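Local coordinates for DNA repair protein PprA (Deinococcus deserti, PDB 6MC8), which probably binds DNA and takes part in repairing radiation-induced damage, in genome segregation and in filament formation, at residues A37-L42 with A67-E72; L75-W80 with L87-R92; T170-G175 with W180-R185. The protein carries 2 engineered substitutions. All blocks are in the same frame, centred on the assembly; numbering follows the deposited sequence.

In the fold
Interactions 1 and 2 are small, fully buried contacts made by successive turns of one helix, 62-80, with their centres about 10 Å apart. The first packs that helix against helix 35-43; the second packs it against strand 89-95, and a probable hydrogen bond from Ala91 N to Thr70 OG1 links the two. Interaction 3 lies on another sheet, its centre about 28 Å from that of interaction 1, and is only partly buried. The chemistry follows the setting: a phenylalanine with a leucine methyl over one face and a carboxylate at its edge in the first, a pair of stacked histidines in the second, and in the third a hydrogen-bonded hairpin dressed with tryptophan, proline and arginine.

Interaction 1: A37-L42 with A67-E72; sequences ARFAEL and AQLTQE
Phe39 makes a buried helix-to-helix contact, reaching from the short N-terminal helix 35-43 to Leu69 and Glu72 on the long helix 62-80. The aromatic ring is the whole contribution of segment 37-42. With CG anti to the backbone N (chi1 -174°), it reaches from its own helix to lie against Leu69. The CD2 methyl of that leucine lies over one face of the ring, 3.6 Å from the ring centroid of Phe39, in a CH-pi contact displaced toward the CD2-CE2 side. Leu69 suits the position because its branched end can serve several neighbours: it also touches Val52, and Ala91 and Leu93 of strand 89-95. At the far end of the ring, Phe39 CZ comes within 3.4 Å of the backbone oxygen Leu69 O.

Glu72 approaches the edge instead. Its extended chain brings OE1 to 3.3 Å from Phe39 CE2, with carboxylate and ring only 10° from coplanar. The buried oxygens are well provided for. OE1 is hydrogen-bonded to Ser50 OG, while OE2 pairs with Asp51 N and also accepts from Gln68 NE2 at 3.2 Å, which meets Glu72 OE2 from above the carboxylate plane. The ring thus turns its electron-rich face to a methyl and its electropositive C-H rim to oxygen, a weak favourable contact; the bonds from Ser50, Asp51 and Gln68 probably pay most of the cost of burying the carboxylate.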
loop_
_atom_site.group_PDB
_atom_site.type_symbol
_atom_site.label_atom_id
_atom_site.label_comp_id
_atom_site.label_asym_id
_atom_site.label_seq_id
_atom_site.Cartn_x
_atom_site.Cartn_y
_atom_site.Cartn_z
ATOM N N ALA A 37 -36.371 9.889 -12.809
ATOM C CA ALA A 37 -36.533 11.324 -12.628
ATOM C C ALA A 37 -36.190 11.735 -11.203
ATOM O O ALA A 37 -35.616 12.804 -10.988
ATOM C CB ALA A 37 -37.957 11.744 -12.983
ATOM N N ARG A 38 -36.530 10.897 -10.218
ATOM C CA ARG A 38 -36.170 11.190 -8.835
ATOM C C ARG A 38 -34.664 11.123 -8.634
ATOM O O ARG A 38 -34.102 11.880 -7.834
ATOM C CB ARG A 38 -36.845 10.213 -7.872
ATOM C CG ARG A 38 -38.358 10.148 -7.888
ATOM C CD ARG A 38 -39.053 11.452 -7.551
ATOM N NE ARG A 38 -39.465 12.166 -8.753
ATOM C CZ ARG A 38 -39.954 13.399 -8.763
ATOM N NH1 ARG A 38 -40.095 14.072 -7.629
ATOM N NH2 ARG A 38 -40.305 13.960 -9.910
ATOM N N PHE A 39 -33.995 10.213 -9.344
ATOM C CA PHE A 39 -32.548 10.107 -9.217
ATOM C C PHE A 39 -31.851 11.279 -9.890
ATOM O O PHE A 39 -30.814 11.745 -9.412
ATOM C CB PHE A 39 -32.051 8.792 -9.812
ATOM C CG PHE A 39 -30.590 8.545 -9.584
ATOM C CD1 PHE A 39 -30.146 8.060 -8.370
ATOM C CD2 PHE A 39 -29.657 8.827 -10.569
ATOM C CE1 PHE A 39 -28.806 7.839 -8.152
ATOM C CE2 PHE A 39 -28.320 8.609 -10.354
ATOM C CZ PHE A 39 -27.895 8.115 -9.146
ATOM N N ALA A 40 -32.398 11.748 -11.013
ATOM C CA ALA A 40 -31.796 12.862 -11.734
ATOM C C ALA A 40 -31.899 14.153 -10.937
ATOM O O ALA A 40 -31.015 15.009 -11.015
ATOM C CB ALA A 40 -32.465 13.021 -13.098
ATOM N N GLU A 41 -32.970 14.298 -10.161
ATOM C CA GLU A 41 -33.150 15.481 -9.333
ATOM C C GLU A 41 -32.246 15.441 -8.110
ATOM O O GLU A 41 -31.854 16.489 -7.587
ATOM C CB GLU A 41 -34.619 15.583 -8.940
ATOM C CG GLU A 41 -35.513 15.896 -10.127
ATOM C CD GLU A 41 -36.963 15.542 -9.881
ATOM O OE1 GLU A 41 -37.255 14.943 -8.830
ATOM O OE2 GLU A 41 -37.804 15.834 -10.753
ATOM N N LEU A 42 -31.892 14.240 -7.653
ATOM C CA LEU A 42 -30.978 14.108 -6.524
ATOM C C LEU A 42 -29.554 14.481 -6.913
ATOM O O LEU A 42 -28.897 15.263 -6.218
ATOM C CB LEU A 42 -31.028 12.685 -5.978
ATOM C CG LEU A 42 -30.095 12.404 -4.807
ATOM C CD1 LEU A 42 -30.463 13.276 -3.636
ATOM C CD2 LEU A 42 -30.146 10.945 -4.427
ATOM N N ALA A 67 -25.015 0.522 -13.941
ATOM C CA ALA A 67 -23.641 1.002 -14.007
ATOM C C ALA A 67 -23.598 2.519 -14.118
ATOM O O ALA A 67 -22.703 3.163 -13.562
ATOM C CB ALA A 67 -22.911 0.354 -15.181
ATOM N N GLN A 68 -24.564 3.107 -14.824
ATOM C CA GLN A 68 -24.625 4.558 -14.922
ATOM C C GLN A 68 -25.159 5.173 -13.636
ATOM O O GLN A 68 -24.741 6.269 -13.250
ATOM C CB GLN A 68 -25.482 4.964 -16.118
ATOM C CG GLN A 68 -25.488 6.446 -16.425
ATOM C CD GLN A 68 -24.142 6.947 -16.891
ATOM O OE1 GLN A 68 -23.428 6.257 -17.607
ATOM N NE2 GLN A 68 -23.802 8.166 -16.509
ATOM N N LEU A 69 -26.033 4.457 -12.939
ATOM C CA LEU A 69 -26.582 4.933 -11.652
ATOM C C LEU A 69 -25.467 5.007 -10.615
ATOM O O LEU A 69 -25.408 5.950 -9.874
ATOM C CB LEU A 69 -27.712 4.006 -11.211
ATOM C CG LEU A 69 -29.035 4.208 -11.926
ATOM C CD1 LEU A 69 -30.036 3.209 -11.442
ATOM C CD2 LEU A 69 -29.561 5.581 -11.687
ATOM N N THR A 70 -24.626 3.999 -10.618
ATOM C CA THR A 70 -23.456 3.888 -9.744
ATOM C C THR A 70 -22.445 4.963 -10.101
ATOM O O THR A 70 -21.851 5.472 -9.223
ATOM C CB THR A 70 -22.887 2.480 -9.856
ATOM O OG1 THR A 70 -23.941 1.647 -9.411
ATOM C CG2 THR A 70 -21.654 2.256 -9.024
ATOM N N GLN A 71 -22.264 5.230 -11.381
ATOM C CA GLN A 71 -21.282 6.232 -11.817
ATOM C C GLN A 71 -21.724 7.601 -11.333
ATOM O O GLN A 71 -20.904 8.300 -10.824
ATOM C CB GLN A 71 -21.049 6.146 -13.320
ATOM C CG GLN A 71 -20.193 7.268 -13.869
ATOM C CD GLN A 71 -19.990 7.261 -15.360
ATOM O OE1 GLN A 71 -20.572 8.026 -16.094
ATOM N NE2 GLN A 71 -19.131 6.390 -15.833
ATOM N N GLU A 72 -23.012 7.888 -11.422
ATOM C CA GLU A 72 -23.506 9.208 -11.064
ATOM C C GLU A 72 -23.609 9.373 -9.553
ATOM O O GLU A 72 -23.448 10.481 -9.034
ATOM C CB GLU A 72 -24.850 9.451 -11.741
ATOM C CG GLU A 72 -24.737 9.567 -13.245
ATOM C CD GLU A 72 -26.071 9.761 -13.922
ATOM O OE1 GLU A 72 -27.105 9.673 -13.239
ATOM O OE2 GLU A 72 -26.087 10.006 -15.144
#

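Interaction 2: L75-W80 with L87-R92; sequences LAHDRW and LQHSAR
His77 and His89 lie face to face, their imidazole planes tilted by only 10° and their centroids 3.9 Å apart. The side chains bearing the rings run at about a right angle to one another, so the flat groups overlap while their CB atoms approach from different directions. The rings are slightly offset: His77 CD2 sits over the centre of the His89 ring, and His89 CE1 over that of His77. The nearest atoms are His77 NE2 and His89 ND1, 3.7 Å apart, a distance of stacking. With CG anti to the carbonyl carbon (chi1 -61°), His89 points its ring at the helix.

This stack ties the C-terminal turns of helix 62-80 to the start of strand 89-95, outermost within the chain in a three-stranded antiparallel sheet, just after the connecting loop. Histidine suits the strand position because it offers both a flat face and a polar edge: NE2 of His89 turns back to hydrogen-bond with Leu84 O in that loop, which fixes the ring's rotation. Since two charged imidazolium rings would repel at this spacing, at least one of the pair is likely to be neutral.

The opposite face of His77 is covered by Trp80, whose CE3 stands 3.7 Å above the plane of the His77 ring. Tyr126 meets the same histidine edge-to-face, and Trp80 itself is anchored by a hydrogen bond from NE1 to Thr45 OG1.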
loop_
_atom_site.group_PDB
_atom_site.type_symbol
_atom_site.label_atom_id
_atom_site.label_comp_id
_atom_site.label_asym_id
_atom_site.label_seq_id
_atom_site.Cartn_x
_atom_site.Cartn_y
_atom_site.Cartn_z
ATOM N N LEU A 75 -20.051 10.132 -8.379
ATOM C CA LEU A 75 -19.672 11.501 -8.703
ATOM C C LEU A 75 -20.399 12.493 -7.806
ATOM O O LEU A 75 -19.852 13.544 -7.456
ATOM C CB LEU A 75 -19.946 11.789 -10.180
ATOM C CG LEU A 75 -19.511 13.161 -10.701
ATOM C CD1 LEU A 75 -18.020 13.353 -10.505
ATOM C CD2 LEU A 75 -19.877 13.334 -12.154
ATOM N N ALA A 76 -21.625 12.162 -7.401
ATOM C CA ALA A 76 -22.357 13.027 -6.487
ATOM C C ALA A 76 -21.761 12.989 -5.086
ATOM O O ALA A 76 -21.749 14.005 -4.387
ATOM C CB ALA A 76 -23.832 12.633 -6.459
ATOM N N HIS A 77 -21.249 11.831 -4.662
ATOM C CA HIS A 77 -20.634 11.747 -3.341
ATOM C C HIS A 77 -19.259 12.395 -3.309
ATOM O O HIS A 77 -18.783 12.784 -2.238
ATOM C CB HIS A 77 -20.549 10.301 -2.865
ATOM C CG HIS A 77 -21.812 9.796 -2.251
ATOM N ND1 HIS A 77 -22.257 10.239 -1.027
ATOM C CD2 HIS A 77 -22.709 8.875 -2.667
ATOM C CE1 HIS A 77 -23.383 9.625 -0.723
ATOM N NE2 HIS A 77 -23.678 8.789 -1.701
ATOM N N ASP A 78 -18.604 12.522 -4.465
ATOM C CA ASP A 78 -17.354 13.271 -4.523
ATOM C C ASP A 78 -17.599 14.753 -4.292
ATOM O O ASP A 78 -16.706 15.478 -3.846
ATOM C CB ASP A 78 -16.668 13.064 -5.873
ATOM C CG ASP A 78 -16.115 11.678 -6.041
ATOM O OD1 ASP A 78 -15.737 11.057 -5.033
ATOM O OD2 ASP A 78 -16.057 11.205 -7.188
ATOM N N ARG A 79 -18.810 15.213 -4.578
ATOM C CA ARG A 79 -19.133 16.624 -4.528
ATOM C C ARG A 79 -19.970 16.993 -3.314
ATOM O O ARG A 79 -19.848 18.112 -2.812
ATOM C CB ARG A 79 -19.838 17.005 -5.823
ATOM C CG ARG A 79 -18.903 16.878 -6.994
ATOM C CD ARG A 79 -19.597 17.087 -8.292
ATOM N NE ARG A 79 -18.659 17.092 -9.403
ATOM C CZ ARG A 79 -19.004 17.289 -10.666
ATOM N NH1 ARG A 79 -20.271 17.502 -10.979
ATOM N NH2 ARG A 79 -18.082 17.280 -11.611
ATOM N N TRP A 80 -20.795 16.068 -2.825
ATOM C CA TRP A 80 -21.504 16.282 -1.569
ATOM C C TRP A 80 -20.544 16.389 -0.392
ATOM O O TRP A 80 -20.803 17.146 0.549
ATOM C CB TRP A 80 -22.504 15.151 -1.357
ATOM C CG TRP A 80 -23.706 15.249 -2.228
ATOM C CD1 TRP A 80 -24.191 16.367 -2.826
ATOM C CD2 TRP A 80 -24.529 14.169 -2.671
ATOM N NE1 TRP A 80 -25.297 16.064 -3.571
ATOM C CE2 TRP A 80 -25.521 14.716 -3.500
ATOM C CE3 TRP A 80 -24.533 12.794 -2.432
ATOM C CZ2 TRP A 80 -26.510 13.938 -4.088
ATOM C CZ3 TRP A 80 -25.513 12.026 -3.018
ATOM C CH2 TRP A 80 -26.488 12.597 -3.837
ATOM N N LEU A 87 -16.068 4.205 1.936
ATOM C CA LEU A 87 -17.151 3.282 1.650
ATOM C C LEU A 87 -17.336 3.170 0.143
ATOM O O LEU A 87 -16.982 4.071 -0.618
ATOM C CB LEU A 87 -18.452 3.752 2.308
ATOM C CG LEU A 87 -18.424 3.927 3.826
ATOM C CD1 LEU A 87 -19.723 4.530 4.319
ATOM C CD2 LEU A 87 -18.134 2.620 4.532
ATOM N N GLN A 88 -17.897 2.045 -0.283
ATOM C CA GLN A 88 -18.165 1.794 -1.691
ATOM C C GLN A 88 -19.648 1.995 -1.965
ATOM O O GLN A 88 -20.491 1.348 -1.340
ATOM C CB GLN A 88 -17.725 0.384 -2.083
ATOM C CG GLN A 88 -17.910 0.058 -3.550
ATOM C CD GLN A 88 -17.313 -1.281 -3.930
ATOM O OE1 GLN A 88 -16.741 -1.979 -3.095
ATOM N NE2 GLN A 88 -17.447 -1.651 -5.196
ATOM N N HIS A 89 -19.956 2.892 -2.895
ATOM C CA HIS A 89 -21.323 3.286 -3.199
ATOM C C HIS A 89 -21.771 2.648 -4.503
ATOM O O HIS A 89 -21.007 2.594 -5.469
ATOM C CB HIS A 89 -21.441 4.808 -3.313
ATOM C CG HIS A 89 -21.072 5.542 -2.063
ATOM N ND1 HIS A 89 -21.895 5.599 -0.962
ATOM C CD2 HIS A 89 -19.971 6.262 -1.747
ATOM C CE1 HIS A 89 -21.315 6.318 -0.019
ATOM N NE2 HIS A 89 -20.146 6.730 -0.470
ATOM N N SER A 90 -23.020 2.215 -4.529
ATOM C CA SER A 90 -23.631 1.597 -5.730
ATOM C C SER A 90 -25.140 1.751 -5.732
ATOM O O SER A 90 -25.707 2.029 -4.716
ATOM C CB SER A 90 -23.256 0.185 -5.921
ATOM O OG SER A 90 -23.642 -0.568 -4.831
ATOM N N ALA A 91 -25.729 1.613 -6.900
ATOM C CA ALA A 91 -27.189 1.691 -7.012
ATOM C C ALA A 91 -27.684 0.495 -7.811
ATOM O O ALA A 91 -26.918 -0.072 -8.585
ATOM C CB ALA A 91 -27.599 2.974 -7.649
ATOM N N ARG A 92 -28.894 0.067 -7.490
ATOM C CA ARG A 92 -29.552 -1.004 -8.223
ATOM C C ARG A 92 -31.012 -0.643 -8.432
ATOM O O ARG A 92 -31.611 0.080 -7.634
ATOM C CB ARG A 92 -29.440 -2.357 -7.501
ATOM C CG ARG A 92 -28.052 -2.963 -7.558
ATOM C CD ARG A 92 -27.945 -4.250 -6.781
ATOM N NE ARG A 92 -26.573 -4.748 -6.788
ATOM C CZ ARG A 92 -26.155 -5.798 -6.095
ATOM N NH1 ARG A 92 -27.000 -6.466 -5.326
ATOM N NH2 ARG A 92 -24.888 -6.172 -6.164
#

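Interaction 3: T170-G175 with W180-R185; sequences THWTPG and WTRTWR
Thr173 and Thr181 form an antiparallel hydrogen-bonded pair, Thr173 N to Thr181 O and Thr181 N to Thr173 O both measuring 2.9 Å. Further along the pairing is irregular: three steps from Thr173 to Thr170 are matched by two from Thr181 to Thr183, so the first strand carries an extra residue. Thr170 N donates to Thr183 O at 2.8 Å, but the return bond, from Thr183 N, ends on the hydroxyl Thr170 OG1 at 2.9 Å. The threonine side chain thus supplies the acceptor a backbone carbonyl would give.

Arg182 lies over Trp172, its CD 3.8 Å from the centroid of the six-membered ring and its guanidinium at 18° to the indole plane. Its CG takes the crowded position between backbone N and carbonyl carbon (chi1 61°), and the extended chain runs across the indole to a salt bridge with Glu193. Trp172 CB packs 3.6 Å from Trp180 CE3, and the indole NE1 is hydrogen-bonded to Ser138 O. Replacing Trp172 by an alanine would probably leave the arginine chain without its flat support, freer to turn away from Glu193, and Ser138 O without its partner.

Pro174 and Trp180, a non-hydrogen-bonded pair, share one face of the sheet, Pro174 CG lying 3.9 Å from the centroid of the Trp180 six-membered ring in a CH-pi contact. On the opposite sheet face the methyls Thr173 CG2 and Thr181 CG2 lie 3.7 Å apart, as suits beta-branched strand residues. All this belongs to a beta hairpin, strands 168-176 and 179-186, at one margin of the chain's four-stranded antiparallel sheet.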
loop_
_atom_site.group_PDB
_atom_site.type_symbol
_atom_site.label_atom_id
_atom_site.label_comp_id
_atom_site.label_asym_id
_atom_site.label_seq_id
_atom_site.Cartn_x
_atom_site.Cartn_y
_atom_site.Cartn_z
ATOM N N THR A 170 -2.787 11.865 2.574
ATOM C CA THR A 170 -2.480 13.019 3.443
ATOM C C THR A 170 -3.696 13.387 4.284
ATOM O O THR A 170 -4.815 13.028 3.955
ATOM C CB THR A 170 -1.935 14.240 2.709
ATOM O OG1 THR A 170 -2.971 14.835 1.959
ATOM C CG2 THR A 170 -0.821 13.925 1.758
ATOM N N HIS A 171 -3.411 14.058 5.387
ATOM C CA HIS A 171 -4.396 14.678 6.293
ATOM C C HIS A 171 -4.818 16.000 5.663
ATOM O O HIS A 171 -4.200 16.478 4.750
ATOM C CB HIS A 171 -3.786 14.983 7.668
ATOM C CG HIS A 171 -3.766 13.899 8.695
ATOM N ND1 HIS A 171 -4.883 13.397 9.259
ATOM C CD2 HIS A 171 -2.754 13.295 9.326
ATOM C CE1 HIS A 171 -4.556 12.496 10.136
ATOM N NE2 HIS A 171 -3.285 12.416 10.192
ATOM N N TRP A 172 -5.850 16.609 6.189
ATOM C CA TRP A 172 -6.293 17.899 5.686
ATOM C C TRP A 172 -5.215 18.953 5.899
ATOM O O TRP A 172 -4.578 19.013 6.952
ATOM C CB TRP A 172 -7.577 18.339 6.385
ATOM C CG TRP A 172 -8.796 17.536 6.080
ATOM C CD1 TRP A 172 -9.412 16.642 6.895
ATOM C CD2 TRP A 172 -9.548 17.552 4.867
ATOM N NE1 TRP A 172 -10.508 16.110 6.275
ATOM C CE2 TRP A 172 -10.611 16.650 5.023
ATOM C CE3 TRP A 172 -9.422 18.242 3.661
ATOM C CZ2 TRP A 172 -11.547 16.427 4.025
ATOM C CZ3 TRP A 172 -10.343 18.014 2.675
ATOM C CH2 TRP A 172 -11.395 17.114 2.860
ATOM N N THR A 173 -5.002 19.780 4.882
ATOM C CA THR A 173 -4.106 20.915 4.973
ATOM C C THR A 173 -4.820 22.115 4.361
ATOM O O THR A 173 -5.683 21.938 3.494
ATOM C CB THR A 173 -2.749 20.614 4.280
ATOM O OG1 THR A 173 -1.801 21.653 4.548
ATOM C CG2 THR A 173 -2.882 20.456 2.796
ATOM N N PRO A 174 -4.564 23.329 4.852
ATOM C CA PRO A 174 -5.297 24.496 4.339
ATOM C C PRO A 174 -4.904 24.832 2.909
ATOM O O PRO A 174 -3.723 24.859 2.562
ATOM C CB PRO A 174 -4.898 25.614 5.308
ATOM C CG PRO A 174 -4.474 24.921 6.528
ATOM C CD PRO A 174 -3.822 23.665 6.078
ATOM N N GLY A 175 -5.920 25.135 2.115
ATOM C CA GLY A 175 -5.748 25.578 0.730
ATOM C C GLY A 175 -6.166 27.017 0.467
ATOM O O GLY A 175 -6.124 27.376 -0.673
ATOM N N TRP A 180 -9.938 23.415 2.272
ATOM C CA TRP A 180 -9.043 22.407 2.814
ATOM C C TRP A 180 -8.836 21.310 1.782
ATOM O O TRP A 180 -9.744 20.978 1.020
ATOM C CB TRP A 180 -9.615 21.848 4.108
ATOM C CG TRP A 180 -9.487 22.807 5.233
ATOM C CD1 TRP A 180 -10.302 23.859 5.506
ATOM C CD2 TRP A 180 -8.520 22.768 6.280
ATOM N NE1 TRP A 180 -9.877 24.506 6.633
ATOM C CE2 TRP A 180 -8.783 23.851 7.129
ATOM C CE3 TRP A 180 -7.445 21.928 6.573
ATOM C CZ2 TRP A 180 -8.019 24.111 8.256
ATOM C CZ3 TRP A 180 -6.690 22.188 7.684
ATOM C CH2 TRP A 180 -6.980 23.271 8.516
ATOM N N THR A 181 -7.629 20.754 1.747
ATOM C CA THR A 181 -7.276 19.834 0.680
ATOM C C THR A 181 -6.472 18.653 1.209
ATOM O O THR A 181 -5.829 18.731 2.257
ATOM C CB THR A 181 -6.519 20.564 -0.445
ATOM O OG1 THR A 181 -6.283 19.666 -1.531
ATOM C CG2 THR A 181 -5.216 21.116 0.042
ATOM N N ARG A 182 -6.544 17.542 0.474
ATOM C CA ARG A 182 -5.797 16.332 0.780
ATOM C C ARG A 182 -5.579 15.523 -0.491
ATOM O O ARG A 182 -6.335 15.632 -1.456
ATOM C CB ARG A 182 -6.499 15.480 1.846
ATOM C CG ARG A 182 -7.881 14.987 1.490
ATOM C CD ARG A 182 -8.478 14.275 2.678
ATOM N NE ARG A 182 -9.864 13.882 2.479
ATOM C CZ ARG A 182 -10.589 13.241 3.387
ATOM N NH1 ARG A 182 -10.052 12.919 4.549
ATOM N NH2 ARG A 182 -11.848 12.925 3.136
ATOM N N THR A 183 -4.530 14.710 -0.472
ATOM C CA THR A 183 -4.067 13.954 -1.626
ATOM C C THR A 183 -3.840 12.508 -1.214
ATOM O O THR A 183 -3.278 12.246 -0.148
ATOM C CB THR A 183 -2.771 14.578 -2.185
ATOM O OG1 THR A 183 -3.053 15.889 -2.691
ATOM C CG2 THR A 183 -2.146 13.725 -3.281
ATOM N N TRP A 184 -4.295 11.568 -2.041
ATOM C CA TRP A 184 -4.076 10.165 -1.733
ATOM C C TRP A 184 -3.908 9.358 -3.012
ATOM O O TRP A 184 -4.406 9.731 -4.075
ATOM C CB TRP A 184 -5.216 9.603 -0.876
ATOM C CG TRP A 184 -6.538 9.412 -1.554
ATOM C CD1 TRP A 184 -7.059 8.240 -2.002
ATOM C CD2 TRP A 184 -7.494 10.425 -1.880
ATOM N NE1 TRP A 184 -8.290 8.450 -2.560
ATOM C CE2 TRP A 184 -8.580 9.786 -2.503
ATOM C CE3 TRP A 184 -7.538 11.811 -1.705
ATOM C CZ2 TRP A 184 -9.702 10.480 -2.942
ATOM C CZ3 TRP A 184 -8.651 12.496 -2.145
ATOM C CH2 TRP A 184 -9.713 11.831 -2.762
ATOM N N ARG A 185 -3.175 8.255 -2.891
ATOM C CA ARG A 185 -3.037 7.258 -3.943
ATOM C C ARG A 185 -3.627 5.940 -3.464
ATOM O O ARG A 185 -3.375 5.520 -2.333
ATOM C CB ARG A 185 -1.569 7.064 -4.351
ATOM C CG ARG A 185 -1.358 5.941 -5.365
ATOM C CD ARG A 185 0.068 5.790 -5.844
ATOM N NE ARG A 185 0.450 6.858 -6.752
ATOM C CZ ARG A 185 1.397 7.745 -6.500
ATOM N NH1 ARG A 185 2.072 7.684 -5.367
ATOM N NH2 ARG A 185 1.675 8.687 -7.385
#